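Local coordinates for ubiquitin-conjugating enzyme E2-21 kDa (Pichia angusta, PDB 5NL8), which carries ubiquitin as a thioester from the E1 enzyme, passes it on to other proteins and probably serves peroxisome biogenesis, at residues Glu88-Lys96 with Tyr178-Glu186; His110-Cys121 with Leu145-Asn156. One frame throughout, in Å; residues are numbered along the deposited sequence.

Interaction 1. Residues Glu88-Lys96 with Tyr178-Glu186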
loop_
_atom_site.group_PDB
_atom_site.type_symbol
_atom_site.label_atom_id
_atom_site.label_comp_id
_atom_site.label_asym_id
_atom_site.label_seq_id
_atom_site.Cartn_x
_atom_site.Cartn_y
_atom_site.Cartn_z
ATOM N N GLU A 88 1.653 -13.067 16.432
ATOM C CA GLU A 88 2.793 -13.855 16.886
ATOM C C GLU A 88 4.063 -13.506 16.106
ATOM O O GLU A 88 5.101 -13.159 16.692
ATOM C CB GLU A 88 2.479 -15.342 16.753
ATOM C CG GLU A 88 3.641 -16.261 17.036
ATOM C CD GLU A 88 4.047 -16.244 18.489
ATOM O OE1 GLU A 88 3.145 -16.226 19.352
ATOM O OE2 GLU A 88 5.263 -16.249 18.770
ATOM N N LYS A 89 3.967 -13.586 14.783
ATOM C CA LYS A 89 5.082 -13.237 13.908
ATOM C C LYS A 89 5.569 -11.810 14.150
ATOM O O LYS A 89 6.772 -11.562 14.216
ATOM C CB LYS A 89 4.685 -13.410 12.441
ATOM C CG LYS A 89 5.741 -12.932 11.450
ATOM C CD LYS A 89 5.458 -13.446 10.049
ATOM C CE LYS A 89 6.576 -13.068 9.092
ATOM N NZ LYS A 89 6.311 -13.566 7.721
ATOM N N ILE A 90 4.632 -10.873 14.283
ATOM C CA ILE A 90 4.993 -9.471 14.460
ATOM C C ILE A 90 5.783 -9.297 15.742
ATOM O O ILE A 90 6.816 -8.621 15.768
ATOM C CB ILE A 90 3.759 -8.555 14.492
ATOM C CG1 ILE A 90 3.064 -8.550 13.128
ATOM C CG2 ILE A 90 4.161 -7.140 14.885
ATOM C CD1 ILE A 90 1.819 -7.687 13.074
ATOM N N ARG A 91 5.302 -9.932 16.803
ATOM C CA ARG A 91 5.953 -9.813 18.095
ATOM C C ARG A 91 7.344 -10.440 18.055
ATOM O O ARG A 91 8.274 -9.938 18.683
ATOM C CB ARG A 91 5.094 -10.453 19.182
ATOM C CG ARG A 91 5.728 -10.479 20.554
ATOM C CD ARG A 91 4.832 -11.154 21.592
ATOM N NE ARG A 91 5.022 -12.603 21.708
ATOM C CZ ARG A 91 4.570 -13.520 20.852
ATOM N NH1 ARG A 91 4.820 -14.804 21.076
ATOM N NH2 ARG A 91 3.847 -13.174 19.793
ATOM N N GLN A 92 7.495 -11.529 17.308
ATOM C CA GLN A 92 8.826 -12.098 17.124
ATOM C C GLN A 92 9.745 -11.148 16.354
ATOM O O GLN A 92 10.935 -11.048 16.657
ATOM C CB GLN A 92 8.747 -13.441 16.410
ATOM C CG GLN A 92 8.003 -14.492 17.203
ATOM C CD GLN A 92 7.998 -15.832 16.513
ATOM O OE1 GLN A 92 6.955 -16.472 16.383
ATOM N NE2 GLN A 92 9.170 -16.272 16.068
ATOM N N LEU A 93 9.193 -10.449 15.368
ATOM C CA LEU A 93 9.968 -9.480 14.594
ATOM C C LEU A 93 10.402 -8.297 15.452
ATOM O O LEU A 93 11.473 -7.732 15.247
ATOM C CB LEU A 93 9.169 -8.972 13.390
ATOM C CG LEU A 93 8.928 -9.938 12.228
ATOM C CD1 LEU A 93 8.111 -9.271 11.130
ATOM C CD2 LEU A 93 10.251 -10.449 11.677
ATOM N N GLN A 94 9.563 -7.928 16.414
ATOM C CA GLN A 94 9.824 -6.762 17.249
ATOM C C GLN A 94 10.978 -6.984 18.231
ATOM O O GLN A 94 11.577 -6.026 18.713
ATOM C CB GLN A 94 8.554 -6.365 18.009
ATOM C CG GLN A 94 7.509 -5.669 17.143
ATOM C CD GLN A 94 6.193 -5.463 17.866
ATOM O OE1 GLN A 94 5.885 -6.168 18.826
ATOM N NE2 GLN A 94 5.407 -4.489 17.409
ATOM N N ARG A 95 11.296 -8.243 18.515
ATOM C CA ARG A 95 12.382 -8.558 19.442
ATOM C C ARG A 95 13.742 -8.568 18.749
ATOM O O ARG A 95 14.776 -8.730 19.396
ATOM C CB ARG A 95 12.139 -9.909 20.116
ATOM C CG ARG A 95 10.951 -9.931 21.056
ATOM C CD ARG A 95 10.603 -11.354 21.447
ATOM N NE ARG A 95 9.429 -11.414 22.313
ATOM C CZ ARG A 95 8.573 -12.430 22.336
ATOM N NH1 ARG A 95 8.754 -13.472 21.537
ATOM N NH2 ARG A 95 7.534 -12.401 23.158
ATOM N N LYS A 96 13.734 -8.401 17.432
ATOM C CA LYS A 96 14.973 -8.355 16.670
ATOM C C LYS A 96 15.263 -6.934 16.205
ATOM O O LYS A 96 16.354 -6.640 15.716
ATOM C CB LYS A 96 14.901 -9.303 15.468
ATOM C CG LYS A 96 14.940 -10.776 15.841
ATOM C CD LYS A 96 15.880 -11.550 14.928
ATOM C CE LYS A 96 16.496 -12.739 15.651
ATOM N NZ LYS A 96 16.335 -14.004 14.881
ATOM N N TYR A 178 -3.138 0.606 15.998
ATOM C CA TYR A 178 -2.429 -0.432 15.253
ATOM C C TYR A 178 -1.043 0.040 14.802
ATOM O O TYR A 178 -0.095 -0.744 14.803
ATOM C CB TYR A 178 -3.270 -0.913 14.068
ATOM C CG TYR A 178 -4.358 -1.866 14.512
ATOM C CD1 TYR A 178 -4.096 -3.221 14.680
ATOM C CD2 TYR A 178 -5.639 -1.404 14.799
ATOM C CE1 TYR A 178 -5.084 -4.093 15.109
ATOM C CE2 TYR A 178 -6.631 -2.268 15.226
ATOM C CZ TYR A 178 -6.348 -3.610 15.379
ATOM O OH TYR A 178 -7.336 -4.464 15.801
ATOM N N ILE A 179 -0.912 1.319 14.456
ATOM C CA ILE A 179 0.396 1.876 14.112
ATOM C C ILE A 179 1.367 1.782 15.293
ATOM O O ILE A 179 2.529 1.410 15.137
ATOM C CB ILE A 179 0.292 3.353 13.667
ATOM C CG1 ILE A 179 -0.396 3.456 12.306
ATOM C CG2 ILE A 179 1.671 3.997 13.590
ATOM C CD1 ILE A 179 -0.517 4.871 11.800
ATOM N N ALA A 180 0.875 2.106 16.481
ATOM C CA ALA A 180 1.723 2.146 17.664
ATOM C C ALA A 180 2.088 0.757 18.183
ATOM O O ALA A 180 3.158 0.572 18.762
ATOM C CB ALA A 180 1.046 2.950 18.758
ATOM N N LYS A 181 1.210 -0.223 17.981
ATOM C CA LYS A 181 1.431 -1.527 18.600
ATOM C C LYS A 181 1.957 -2.625 17.673
ATOM O O LYS A 181 2.569 -3.589 18.141
ATOM C CB LYS A 181 0.139 -2.009 19.260
ATOM C CG LYS A 181 -0.042 -1.490 20.674
ATOM C CD LYS A 181 1.212 -1.747 21.499
ATOM C CE LYS A 181 0.971 -1.512 22.977
ATOM N NZ LYS A 181 2.208 -1.749 23.774
ATOM N N TYR A 182 1.733 -2.491 16.372
ATOM C CA TYR A 182 2.046 -3.581 15.453
ATOM C C TYR A 182 3.073 -3.227 14.371
ATOM O O TYR A 182 2.937 -3.648 13.221
ATOM C CB TYR A 182 0.753 -4.079 14.802
ATOM C CG TYR A 182 -0.172 -4.782 15.771
ATOM C CD1 TYR A 182 -0.034 -6.140 16.031
ATOM C CD2 TYR A 182 -1.182 -4.091 16.424
ATOM C CE1 TYR A 182 -0.875 -6.790 16.915
ATOM C CE2 TYR A 182 -2.031 -4.731 17.310
ATOM C CZ TYR A 182 -1.872 -6.082 17.552
ATOM O OH TYR A 182 -2.712 -6.726 18.434
ATOM N N SER A 183 4.109 -2.480 14.750
ATOM C CA SER A 183 5.166 -2.083 13.817
ATOM C C SER A 183 6.511 -2.715 14.175
ATOM O O SER A 183 6.821 -2.903 15.351
ATOM C CB SER A 183 5.313 -0.557 13.783
ATOM O OG SER A 183 4.167 0.066 13.232
ATOM N N ALA A 184 7.313 -3.023 13.158
ATOM C CA ALA A 184 8.612 -3.662 13.374
ATOM C C ALA A 184 9.583 -3.329 12.246
ATOM O O ALA A 184 9.192 -2.737 11.255
ATOM C CB ALA A 184 8.443 -5.168 13.501
ATOM N N TYR A 185 10.842 -3.733 12.389
ATOM C CA TYR A 185 11.875 -3.414 11.403
ATOM C C TYR A 185 11.592 -4.029 10.028
ATOM O O TYR A 185 10.615 -4.760 9.855
ATOM C CB TYR A 185 13.245 -3.884 11.901
ATOM C CG TYR A 185 13.498 -5.368 11.714
ATOM C CD1 TYR A 185 14.540 -5.819 10.912
ATOM C CD2 TYR A 185 12.694 -6.317 12.336
ATOM C CE1 TYR A 185 14.776 -7.171 10.737
ATOM C CE2 TYR A 185 12.924 -7.672 12.166
ATOM C CZ TYR A 185 13.966 -8.092 11.366
ATOM O OH TYR A 185 14.197 -9.439 11.193
ATOM N N GLU A 186 12.457 -3.719 9.061
ATOM C CA GLU A 186 12.402 -4.298 7.716
ATOM C C GLU A 186 11.106 -3.960 6.985
ATOM O O GLU A 186 11.114 -3.675 5.785
ATOM C CB GLU A 186 12.587 -5.817 7.788
ATOM C CG GLU A 186 11.646 -6.607 6.902
ATOM C CD GLU A 186 11.786 -8.095 7.109
ATOM O OE1 GLU A 186 12.866 -8.531 7.561
ATOM O OE2 GLU A 186 10.810 -8.827 6.842
#
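Segment 178-186 leaves its helix at Y182 and passes the last turns of helix 87-94, with the CA atoms of Q94 and A184 5.1 Å apart. Q94 makes both hydrogen bonds between the segments. Its NE2 reaches the carbonyl O of K181 at 3.1 Å and that of S183 at 3.0 Å. Both acceptors lie in the amide plane of Q94, yet NE2 stands above each carbonyl plane. The chain of Q94 is extended beyond CG (chi2 172°), which carries the amide across to the K181 and S183 carbonyls. With an alanine here, the carbonyls of K181 and S183 would probably lose this shared donor, and segment 88-96 would lose its polar link to the chain leaving helix 168-181. This is the C-terminal part of the UBC fold, where helix 168-181 gives way to the short strand 183-184, which pairs with strand 104-105. S183 OG bonds back to I179 O in the last helical turn. CB of A184 touches Q94 CG and lies 3.9 Å from L93 CB. I90 brings its CD1 tip to the edge of the Y182 ring, 3.8 Å from CD1 of Y182, the two side chains crossing at about a right angle. Farther on, Y185 is poorly ordered. Its CE2 lies 3.9 Å from CD2 of L93 and 3.4 Å from L93 O.

Interaction 2. Residues His110-Cys121 with Leu145-Asn156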
loop_
_atom_site.group_PDB
_atom_site.type_symbol
_atom_site.label_atom_id
_atom_site.label_comp_id
_atom_site.label_asym_id
_atom_site.label_seq_id
_atom_site.Cartn_x
_atom_site.Cartn_y
_atom_site.Cartn_z
ATOM N N HIS A 110 -8.673 -0.657 7.471
ATOM C CA HIS A 110 -9.192 0.254 6.465
ATOM C C HIS A 110 -10.465 -0.328 5.868
ATOM O O HIS A 110 -10.552 -1.536 5.653
ATOM C CB HIS A 110 -8.140 0.499 5.375
ATOM C CG HIS A 110 -8.528 1.541 4.374
ATOM N ND1 HIS A 110 -9.423 1.298 3.352
ATOM C CD2 HIS A 110 -8.132 2.829 4.226
ATOM C CE1 HIS A 110 -9.564 2.393 2.626
ATOM N NE2 HIS A 110 -8.791 3.333 3.133
ATOM N N PRO A 111 -11.464 0.529 5.622
ATOM C CA PRO A 111 -12.755 0.129 5.054
ATOM C C PRO A 111 -12.656 -0.741 3.796
ATOM O O PRO A 111 -13.501 -1.621 3.616
ATOM C CB PRO A 111 -13.412 1.470 4.733
ATOM C CG PRO A 111 -12.893 2.380 5.798
ATOM C CD PRO A 111 -11.465 1.945 6.035
ATOM N N ASN A 112 -11.648 -0.519 2.956
ATOM C CA ASN A 112 -11.540 -1.250 1.693
ATOM C C ASN A 112 -10.443 -2.321 1.688
ATOM O O ASN A 112 -9.968 -2.727 0.627
ATOM C CB ASN A 112 -11.298 -0.271 0.540
ATOM C CG ASN A 112 -12.366 0.805 0.448
ATOM O OD1 ASN A 112 -12.113 1.973 0.745
ATOM N ND2 ASN A 112 -13.562 0.420 0.021
ATOM N N VAL A 113 -10.043 -2.774 2.872
ATOM C CA VAL A 113 -8.986 -3.775 2.993
ATOM C C VAL A 113 -9.392 -4.943 3.895
ATOM O O VAL A 113 -9.898 -4.738 4.999
ATOM C CB VAL A 113 -7.679 -3.147 3.548
ATOM C CG1 VAL A 113 -6.621 -4.216 3.798
ATOM C CG2 VAL A 113 -7.146 -2.083 2.599
ATOM N N ASN A 114 -9.171 -6.164 3.414
ATOM C CA ASN A 114 -9.352 -7.370 4.220
ATOM C C ASN A 114 -8.320 -7.413 5.344
ATOM O O ASN A 114 -7.123 -7.536 5.090
ATOM C CB ASN A 114 -9.244 -8.620 3.337
ATOM C CG ASN A 114 -9.625 -9.905 4.068
ATOM O OD1 ASN A 114 -9.144 -10.182 5.165
ATOM N ND2 ASN A 114 -10.492 -10.697 3.449
ATOM N N PHE A 115 -8.788 -7.315 6.586
ATOM C CA PHE A 115 -7.886 -7.190 7.728
ATOM C C PHE A 115 -6.988 -8.414 7.918
ATOM O O PHE A 115 -5.884 -8.301 8.449
ATOM C CB PHE A 115 -8.684 -6.929 9.010
ATOM C CG PHE A 115 -7.826 -6.647 10.214
ATOM C CD1 PHE A 115 -7.378 -5.362 10.479
ATOM C CD2 PHE A 115 -7.463 -7.668 11.076
ATOM C CE1 PHE A 115 -6.587 -5.100 11.586
ATOM C CE2 PHE A 115 -6.674 -7.415 12.183
ATOM C CZ PHE A 115 -6.237 -6.129 12.440
ATOM N N LYS A 116 -7.454 -9.580 7.481
ATOM C CA LYS A 116 -6.683 -10.804 7.682
ATOM C C LYS A 116 -5.660 -11.043 6.563
ATOM O O LYS A 116 -4.497 -11.351 6.842
ATOM C CB LYS A 116 -7.614 -12.012 7.804
ATOM C CG LYS A 116 -6.907 -13.347 7.637
ATOM C CD LYS A 116 -7.854 -14.525 7.821
ATOM C CE LYS A 116 -7.951 -15.362 6.555
ATOM N NZ LYS A 116 -7.734 -16.810 6.822
ATOM N N THR A 117 -6.091 -10.886 5.309
ATOM C CA THR A 117 -5.256 -11.217 4.153
ATOM C C THR A 117 -4.537 -10.003 3.574
ATOM O O THR A 117 -3.504 -10.140 2.915
ATOM C CB THR A 117 -6.088 -11.856 3.026
ATOM O OG1 THR A 117 -6.970 -10.874 2.467
ATOM C CG2 THR A 117 -6.903 -13.038 3.553
ATOM N N GLY A 118 -5.104 -8.822 3.797
ATOM C CA GLY A 118 -4.520 -7.590 3.305
ATOM C C GLY A 118 -5.026 -7.195 1.930
ATOM O O GLY A 118 -4.630 -6.162 1.385
ATOM N N GLU A 119 -5.908 -8.016 1.370
ATOM C CA GLU A 119 -6.424 -7.781 0.030
ATOM C C GLU A 119 -7.169 -6.454 -0.074
ATOM O O GLU A 119 -7.976 -6.104 0.792
ATOM C CB GLU A 119 -7.347 -8.925 -0.404
ATOM C CG GLU A 119 -7.927 -8.751 -1.802
ATOM C CD GLU A 119 -8.821 -9.903 -2.220
ATOM O OE1 GLU A 119 -9.057 -10.807 -1.390
ATOM O OE2 GLU A 119 -9.287 -9.904 -3.379
ATOM N N ILE A 120 -6.870 -5.715 -1.137
ATOM C CA ILE A 120 -7.587 -4.493 -1.468
ATOM C C ILE A 120 -8.695 -4.831 -2.458
ATOM O O ILE A 120 -8.479 -5.606 -3.392
ATOM C CB ILE A 120 -6.649 -3.430 -2.071
ATOM C CG1 ILE A 120 -5.424 -3.232 -1.176
ATOM C CG2 ILE A 120 -7.383 -2.111 -2.290
ATOM C CD1 ILE A 120 -4.377 -2.315 -1.773
ATOM N N CYS A 121 -9.877 -4.262 -2.246
ATOM C CA CYS A 121 -11.029 -4.549 -3.095
ATOM C C CYS A 121 -10.738 -4.237 -4.565
ATOM O O CYS A 121 -10.250 -3.154 -4.898
ATOM C CB CYS A 121 -12.253 -3.760 -2.615
ATOM S SG CYS A 121 -13.836 -4.378 -3.236
ATOM N N LEU A 145 -6.239 6.274 -1.802
ATOM C CA LEU A 145 -7.261 5.459 -1.154
ATOM C C LEU A 145 -7.154 5.514 0.365
ATOM O O LEU A 145 -8.169 5.495 1.066
ATOM C CB LEU A 145 -7.171 4.006 -1.624
ATOM C CG LEU A 145 -8.175 3.044 -0.986
ATOM C CD1 LEU A 145 -9.603 3.453 -1.333
ATOM C CD2 LEU A 145 -7.903 1.611 -1.414
ATOM N N LEU A 146 -5.928 5.586 0.874
ATOM C CA LEU A 146 -5.739 5.719 2.316
ATOM C C LEU A 146 -6.390 6.997 2.865
ATOM O O LEU A 146 -6.843 7.028 4.010
ATOM C CB LEU A 146 -4.250 5.695 2.675
ATOM C CG LEU A 146 -3.557 4.329 2.611
ATOM C CD1 LEU A 146 -2.128 4.401 3.149
ATOM C CD2 LEU A 146 -4.367 3.278 3.361
ATOM N N ALA A 147 -6.444 8.044 2.047
ATOM C CA ALA A 147 -7.048 9.307 2.469
ATOM C C ALA A 147 -8.519 9.421 2.065
ATOM O O ALA A 147 -9.258 10.212 2.639
ATOM C CB ALA A 147 -6.259 10.486 1.904
ATOM N N ASN A 148 -8.942 8.636 1.077
ATOM C CA ASN A 148 -10.321 8.701 0.596
ATOM C C ASN A 148 -10.970 7.332 0.444
ATOM O O ASN A 148 -11.089 6.824 -0.667
ATOM C CB ASN A 148 -10.384 9.430 -0.746
ATOM C CG ASN A 148 -9.793 10.818 -0.679
ATOM O OD1 ASN A 148 -8.626 11.021 -1.009
ATOM N ND2 ASN A 148 -10.597 11.785 -0.251
ATOM N N PRO A 149 -11.399 6.735 1.562
ATOM C CA PRO A 149 -12.081 5.439 1.500
ATOM C C PRO A 149 -13.452 5.558 0.847
ATOM O O PRO A 149 -14.063 6.624 0.902
ATOM C CB PRO A 149 -12.216 5.034 2.974
ATOM C CG PRO A 149 -11.276 5.936 3.726
ATOM C CD PRO A 149 -11.234 7.204 2.947
ATOM N N GLU A 150 -13.921 4.481 0.227
ATOM C CA GLU A 150 -15.287 4.441 -0.278
ATOM C C GLU A 150 -16.090 3.360 0.435
ATOM O O GLU A 150 -15.878 2.166 0.211
ATOM C CB GLU A 150 -15.311 4.213 -1.793
ATOM C CG GLU A 150 -14.316 3.189 -2.304
ATOM C CD GLU A 150 -13.223 3.821 -3.139
ATOM O OE1 GLU A 150 -13.002 3.362 -4.281
ATOM O OE2 GLU A 150 -12.586 4.778 -2.654
ATOM N N PRO A 151 -17.022 3.778 1.305
ATOM C CA PRO A 151 -17.879 2.855 2.060
ATOM C C PRO A 151 -18.844 2.069 1.169
ATOM O O PRO A 151 -19.633 1.279 1.681
ATOM C CB PRO A 151 -18.644 3.783 3.011
ATOM C CG PRO A 151 -18.604 5.122 2.353
ATOM C CD PRO A 151 -17.279 5.185 1.659
ATOM N N LEU A 152 -18.775 2.284 -0.141
ATOM C CA LEU A 152 -19.584 1.529 -1.091
ATOM C C LEU A 152 -19.123 0.077 -1.204
ATOM O O LEU A 152 -19.945 -0.835 -1.297
ATOM C CB LEU A 152 -19.550 2.192 -2.472
ATOM C CG LEU A 152 -20.438 3.421 -2.694
ATOM C CD1 LEU A 152 -20.705 3.632 -4.179
ATOM C CD2 LEU A 152 -21.746 3.298 -1.925
ATOM N N SER A 153 -17.810 -0.138 -1.195
ATOM C CA SER A 153 -17.252 -1.481 -1.359
ATOM C C SER A 153 -16.346 -1.896 -0.194
ATOM O O SER A 153 -15.123 -1.928 -0.335
ATOM C CB SER A 153 -16.481 -1.566 -2.678
ATOM O OG SER A 153 -15.771 -0.366 -2.933
ATOM N N PRO A 154 -16.950 -2.237 0.956
ATOM C CA PRO A 154 -16.207 -2.528 2.186
ATOM C C PRO A 154 -15.709 -3.970 2.309
ATOM O O PRO A 154 -16.410 -4.910 1.930
ATOM C CB PRO A 154 -17.237 -2.237 3.274
ATOM C CG PRO A 154 -18.533 -2.631 2.644
ATOM C CD PRO A 154 -18.408 -2.310 1.171
ATOM N N LEU A 155 -14.501 -4.128 2.844
ATOM C CA LEU A 155 -13.976 -5.438 3.207
ATOM C C LEU A 155 -13.763 -5.495 4.714
ATOM O O LEU A 155 -13.529 -6.562 5.284
ATOM C CB LEU A 155 -12.664 -5.737 2.473
ATOM C CG LEU A 155 -12.730 -5.793 0.945
ATOM C CD1 LEU A 155 -11.388 -6.209 0.362
ATOM C CD2 LEU A 155 -13.830 -6.734 0.491
ATOM N N ASN A 156 -13.832 -4.328 5.347
ATOM C CA ASN A 156 -13.816 -4.225 6.800
ATOM C C ASN A 156 -15.069 -3.487 7.253
ATOM O O ASN A 156 -15.166 -2.273 7.103
ATOM C CB ASN A 156 -12.549 -3.512 7.288
ATOM C CG ASN A 156 -12.420 -3.502 8.814
ATOM O OD1 ASN A 156 -13.402 -3.332 9.539
ATOM N ND2 ASN A 156 -11.197 -3.681 9.301
HETATM O O HOH W 1 -8.821 -3.613 7.339
HETATM O O HOH W 2 -11.592 -7.165 7.141
#
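The loop leading to C121, the predicted thioester cysteine, packs on the end of helix 135-147 and the chain that follows it. H110 and N112 carry most of the polar contact. NE2 of H110 donates to L145 O at 3.1 Å, from above the carbonyl plane. ND1 on the same ring accepts from N112 N at 2.9 Å, so both ring nitrogens are used and the ring's rotation is fixed. P149 CG meets the ring obliquely. N112 is gripped by three bonds. Its OD1 takes E150 N on a lone pair in the carbonyl plane, at 3.1 Å. Its ND2 gives to E150 O at 2.9 Å and to S153 O at 2.8 Å, both within about 11° of the amide plane. The stretch H110-P111-N112 is the HPN motif of ubiquitin-conjugating enzymes, and here the asparagine side chain ties down the backbone of E150 and S153. H110 to V113 forms a type I turn. At its second residue, P111 O accepts from both L155 N (2.8 Å) and N156 N. L155 points its CD1 into the backbone beside the cysteine, 3.4 Å from E119 O. On C121, SG lies anti to the backbone N (chi1 -162°), which sets it 3.9 Å from S153 CB. N156 OD1 caps helix 157-164 at M159 N, while its ND2 and V113 O share one water.

How the interactions relate
Interactions 1 and 2 lie in the same UBC domain, their centres about 22 Å apart. Both segments of interaction 2 fall in the chain between the two segments of interaction 1. They touch where CE1 of Y178 lies 3.5 Å from CZ of F115, the two rings edge-to-face. Y178 belongs to the last turn of helix 168-181, before the exit described at 88-96/178-186, while F115 belongs to the loop that leads to C121. Interaction 2 includes the predicted thioester cysteine, C121. Interaction 1 lies away from that site. Its centre is about 18 Å from the centre of the chain, and that of interaction 2 about 11 Å.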